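Local structure of prolyl-ACP dehydrogenase (Oscillatoria sp., 4IRN) at residues R293-S298 / N320-M325. The protein is an FAD-binding oxidase of the acyl-CoA dehydrogenase fold that oxidises prolyl groups carried on an acyl carrier protein in the biosynthesis of the cyanotoxin anatoxin-a. Numbering follows the deposited sequence.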
ATOM      1  N   ARG A 293     -12.221 -14.705  14.232  1.00 11.25           N
ATOM      2  CA  ARG A 293     -13.071 -15.749  13.650  1.00 10.30           C
ATOM      3  C   ARG A 293     -12.755 -15.976  12.169  1.00 13.08           C
ATOM      4  O   ARG A 293     -12.592 -17.129  11.764  1.00 12.22           O
ATOM      5  CB  ARG A 293     -14.578 -15.478  13.864  1.00  8.06           C
ATOM      6  CG  ARG A 293     -15.479 -16.617  13.331  1.00  3.24           C
ATOM      7  CD  ARG A 293     -16.958 -16.415  13.580  1.00  7.35           C
ATOM      8  NE  ARG A 293     -17.508 -15.314  12.799  1.00  3.00           N
ATOM      9  CZ  ARG A 293     -17.909 -14.159  13.313  1.00 16.06           C
ATOM     10  NH1 ARG A 293     -17.838 -13.947  14.620  1.00  7.11           N
ATOM     11  NH2 ARG A 293     -18.390 -13.208  12.526  1.00  3.00           N
ATOM     12  N   LEU A 294     -12.640 -14.897  11.388  1.00  9.27           N
ATOM     13  CA  LEU A 294     -12.308 -14.963   9.958  1.00  9.01           C
ATOM     14  C   LEU A 294     -10.913 -15.481   9.683  1.00 13.27           C
ATOM     15  O   LEU A 294     -10.704 -16.098   8.655  1.00 13.50           O
ATOM     16  CB  LEU A 294     -12.514 -13.617   9.246  1.00  8.95           C
ATOM     17  CG  LEU A 294     -13.870 -12.898   9.397  1.00 13.54           C
ATOM     18  CD1 LEU A 294     -13.811 -11.545   8.730  1.00 13.68           C
ATOM     19  CD2 LEU A 294     -15.030 -13.734   8.861  1.00 14.95           C
ATOM     20  N   LEU A 295      -9.955 -15.231  10.586  1.00 10.62           N
ATOM     21  CA  LEU A 295      -8.587 -15.737  10.441  1.00 11.44           C
ATOM     22  C   LEU A 295      -8.581 -17.258  10.564  1.00 19.07           C
ATOM     23  O   LEU A 295      -8.029 -17.926   9.683  1.00 19.79           O
ATOM     24  CB  LEU A 295      -7.604 -15.083  11.456  1.00 10.99           C
ATOM     25  CG  LEU A 295      -6.149 -15.620  11.528  1.00 14.09           C
ATOM     26  CD1 LEU A 295      -5.439 -15.581  10.165  1.00 13.99           C
ATOM     27  CD2 LEU A 295      -5.354 -14.847  12.545  1.00 13.04           C
ATOM     28  N   GLU A 296      -9.215 -17.800  11.633  1.00 16.41           N
ATOM     29  CA  GLU A 296      -9.285 -19.242  11.877  1.00 16.81           C
ATOM     30  C   GLU A 296     -10.085 -19.960  10.773  1.00 20.96           C
ATOM     31  O   GLU A 296      -9.734 -21.076  10.374  1.00 21.78           O
ATOM     32  CB  GLU A 296      -9.860 -19.574  13.268  1.00 18.49           C
ATOM     33  CG  GLU A 296      -9.170 -18.963  14.482  1.00 32.61           C
ATOM     34  CD  GLU A 296      -9.797 -19.271  15.834  1.00 53.89           C
ATOM     35  OE1 GLU A 296     -10.901 -19.859  15.877  1.00 36.16           O
ATOM     36  OE2 GLU A 296      -9.214 -18.850  16.858  1.00 49.13           O
ATOM     37  N   GLN A 297     -11.146 -19.309  10.279  1.00 16.53           N
ATOM     38  CA  GLN A 297     -11.993 -19.827   9.202  1.00 16.27           C
ATOM     39  C   GLN A 297     -11.214 -19.903   7.901  1.00 22.09           C
ATOM     40  O   GLN A 297     -11.357 -20.878   7.154  1.00 23.28           O
ATOM     41  CB  GLN A 297     -13.228 -18.953   9.016  1.00 17.35           C
ATOM     42  CG  GLN A 297     -14.393 -19.439   9.859  1.00 35.61           C
ATOM     43  CD  GLN A 297     -15.644 -18.611   9.732  1.00 53.17           C
ATOM     44  OE1 GLN A 297     -15.795 -17.776   8.830  1.00 45.62           O
ATOM     45  NE2 GLN A 297     -16.564 -18.818  10.660  1.00 46.66           N
ATOM     46  N   SER A 298     -10.370 -18.880   7.640  1.00 17.38           N
ATOM     47  CA  SER A 298      -9.543 -18.800   6.436  1.00 16.54           C
ATOM     48  C   SER A 298      -8.365 -19.775   6.481  1.00 19.56           C
ATOM     49  O   SER A 298      -8.047 -20.359   5.436  1.00 20.04           O
ATOM     50  CB  SER A 298      -9.083 -17.372   6.178  1.00 19.44           C
ATOM     51  OG  SER A 298     -10.185 -16.498   5.996  1.00 24.85           O
ATOM     52  N   ASN A 320       0.421 -15.586   2.636  1.00 10.50           N
ATOM     53  CA  ASN A 320       0.772 -14.224   3.022  1.00 10.24           C
ATOM     54  C   ASN A 320      -0.441 -13.434   3.445  1.00 13.67           C
ATOM     55  O   ASN A 320      -0.325 -12.590   4.326  1.00 12.87           O
ATOM     56  CB  ASN A 320       1.560 -13.502   1.911  1.00  9.25           C
ATOM     57  CG  ASN A 320       2.251 -12.249   2.377  1.00 27.15           C
ATOM     58  OD1 ASN A 320       2.753 -12.172   3.493  1.00 22.31           O
ATOM     59  ND2 ASN A 320       2.307 -11.250   1.523  1.00 22.36           N
ATOM     60  N   LYS A 321      -1.612 -13.743   2.861  1.00 10.75           N
ATOM     61  CA  LYS A 321      -2.877 -13.078   3.216  1.00 10.78           C
ATOM     62  C   LYS A 321      -3.249 -13.408   4.653  1.00 15.53           C
ATOM     63  O   LYS A 321      -3.821 -12.579   5.351  1.00 13.95           O
ATOM     64  CB  LYS A 321      -4.017 -13.484   2.280  1.00 11.49           C
ATOM     65  CG  LYS A 321      -3.864 -12.966   0.883  1.00  5.03           C
ATOM     66  CD  LYS A 321      -4.729 -13.751  -0.082  1.00 12.35           C
ATOM     67  CE  LYS A 321      -4.775 -13.162  -1.470  1.00 18.88           C
ATOM     68  NZ  LYS A 321      -4.815 -11.682  -1.485  1.00 28.77           N
ATOM     69  N   LEU A 322      -2.885 -14.620   5.089  1.00 14.10           N
ATOM     70  CA  LEU A 322      -3.113 -15.070   6.453  1.00 15.05           C
ATOM     71  C   LEU A 322      -2.075 -14.519   7.432  1.00 19.43           C
ATOM     72  O   LEU A 322      -2.413 -14.227   8.564  1.00 19.53           O
ATOM     73  CB  LEU A 322      -3.241 -16.596   6.527  1.00 15.32           C
ATOM     74  CG  LEU A 322      -4.427 -17.112   5.738  1.00 20.02           C
ATOM     75  CD1 LEU A 322      -4.196 -18.494   5.262  1.00 20.31           C
ATOM     76  CD2 LEU A 322      -5.696 -16.977   6.528  1.00 21.84           C
ATOM     77  N   VAL A 323      -0.841 -14.289   6.974  1.00 15.05           N
ATOM     78  CA  VAL A 323       0.249 -13.658   7.736  1.00 13.90           C
ATOM     79  C   VAL A 323      -0.146 -12.182   7.970  1.00 19.24           C
ATOM     80  O   VAL A 323      -0.027 -11.695   9.097  1.00 19.47           O
ATOM     81  CB  VAL A 323       1.627 -13.821   7.031  1.00 16.43           C
ATOM     82  CG1 VAL A 323       2.723 -13.065   7.778  1.00 16.12           C
ATOM     83  CG2 VAL A 323       2.008 -15.296   6.891  1.00 15.74           C
ATOM     84  N   GLU A 324      -0.702 -11.510   6.931  1.00 16.14           N
ATOM     85  CA  GLU A 324      -1.176 -10.119   7.032  1.00 16.14           C
ATOM     86  C   GLU A 324      -2.384 -10.011   7.973  1.00 18.82           C
ATOM     87  O   GLU A 324      -2.468  -9.069   8.762  1.00 18.15           O
ATOM     88  CB  GLU A 324      -1.504  -9.525   5.650  1.00 17.58           C
ATOM     89  CG  GLU A 324      -0.284  -9.225   4.788  1.00 26.91           C
ATOM     90  CD  GLU A 324       0.667  -8.143   5.271  1.00 48.93           C
ATOM     91  OE1 GLU A 324       0.216  -7.204   5.966  1.00 42.81           O
ATOM     92  OE2 GLU A 324       1.864  -8.215   4.915  1.00 45.80           O
ATOM     93  N   MET A 325      -3.288 -11.009   7.919  1.00 14.72           N
ATOM     94  CA  MET A 325      -4.461 -11.097   8.797  1.00 14.01           C
ATOM     95  C   MET A 325      -4.016 -11.244  10.255  1.00 14.85           C
ATOM     96  O   MET A 325      -4.606 -10.614  11.134  1.00 13.60           O
ATOM     97  CB  MET A 325      -5.386 -12.260   8.391  1.00 16.50           C
ATOM     98  CG  MET A 325      -6.320 -11.922   7.245  1.00 20.60           C
ATOM     99  SD  MET A 325      -7.297 -13.340   6.688  1.00 25.45           S
ATOM    100  CE  MET A 325      -8.699 -13.154   7.688  1.00 22.81           C
TER
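Met325 reaches across to Leu294, Leu295 and Ser298 where two antiparallel helices, 285-304 and 316-344, pack side by side in the C-terminal helical domain of the acyl-CoA dehydrogenase fold. Their short segments run at 158° to each other with axes 10.3 Å apart, a separation filled by the side chains of Leu295, Leu322 and Met325. Met325 can be followed outward: its CB lies 3.8 Å from Leu295 CD1, and the chain then extends through CG, which stands anti to the carbonyl carbon (chi1 -82°), to the sulfur. A bend at chi3 lays the terminal CE against the opposing helix, 3.8 Å from Leu295 CA and 4.1 Å from Leu294 CB. An unbranched thioether suits this place because its methyl can settle on backbone as well as side-chain atoms. Leu295 points back across the interface, alongside Met325; with CG anti to its backbone N (chi1 174°), its CD1 rests 3.9 Å from Leu322 CD2. Leucine suits both positions, its branched apolar end putting methyl groups into the buried interface between the helices. Leu322 brings that same CD2 methyl against Ser298 CB, the small serine side chain letting it lie there. The buried hydroxyl of Ser298 is satisfied within its own helix, Ser298 OG donating to Leu294 O at 2.7 Å while that oxygen also accepts the backbone bond from Ser298 N, the two donors arriving from opposite faces of the carbonyl plane. Helix 350-375 flanks this interface, touching Leu294 through Cys368, Ser298 through Ala371 and Met325 through Glu370, and Leu416 of a second subunit packs on Leu322. The side chain of Leu322 lies about 10 Å from a bound FAD. Met325 CE approaches the doubly bonded Leu294 O to 3.7 Å.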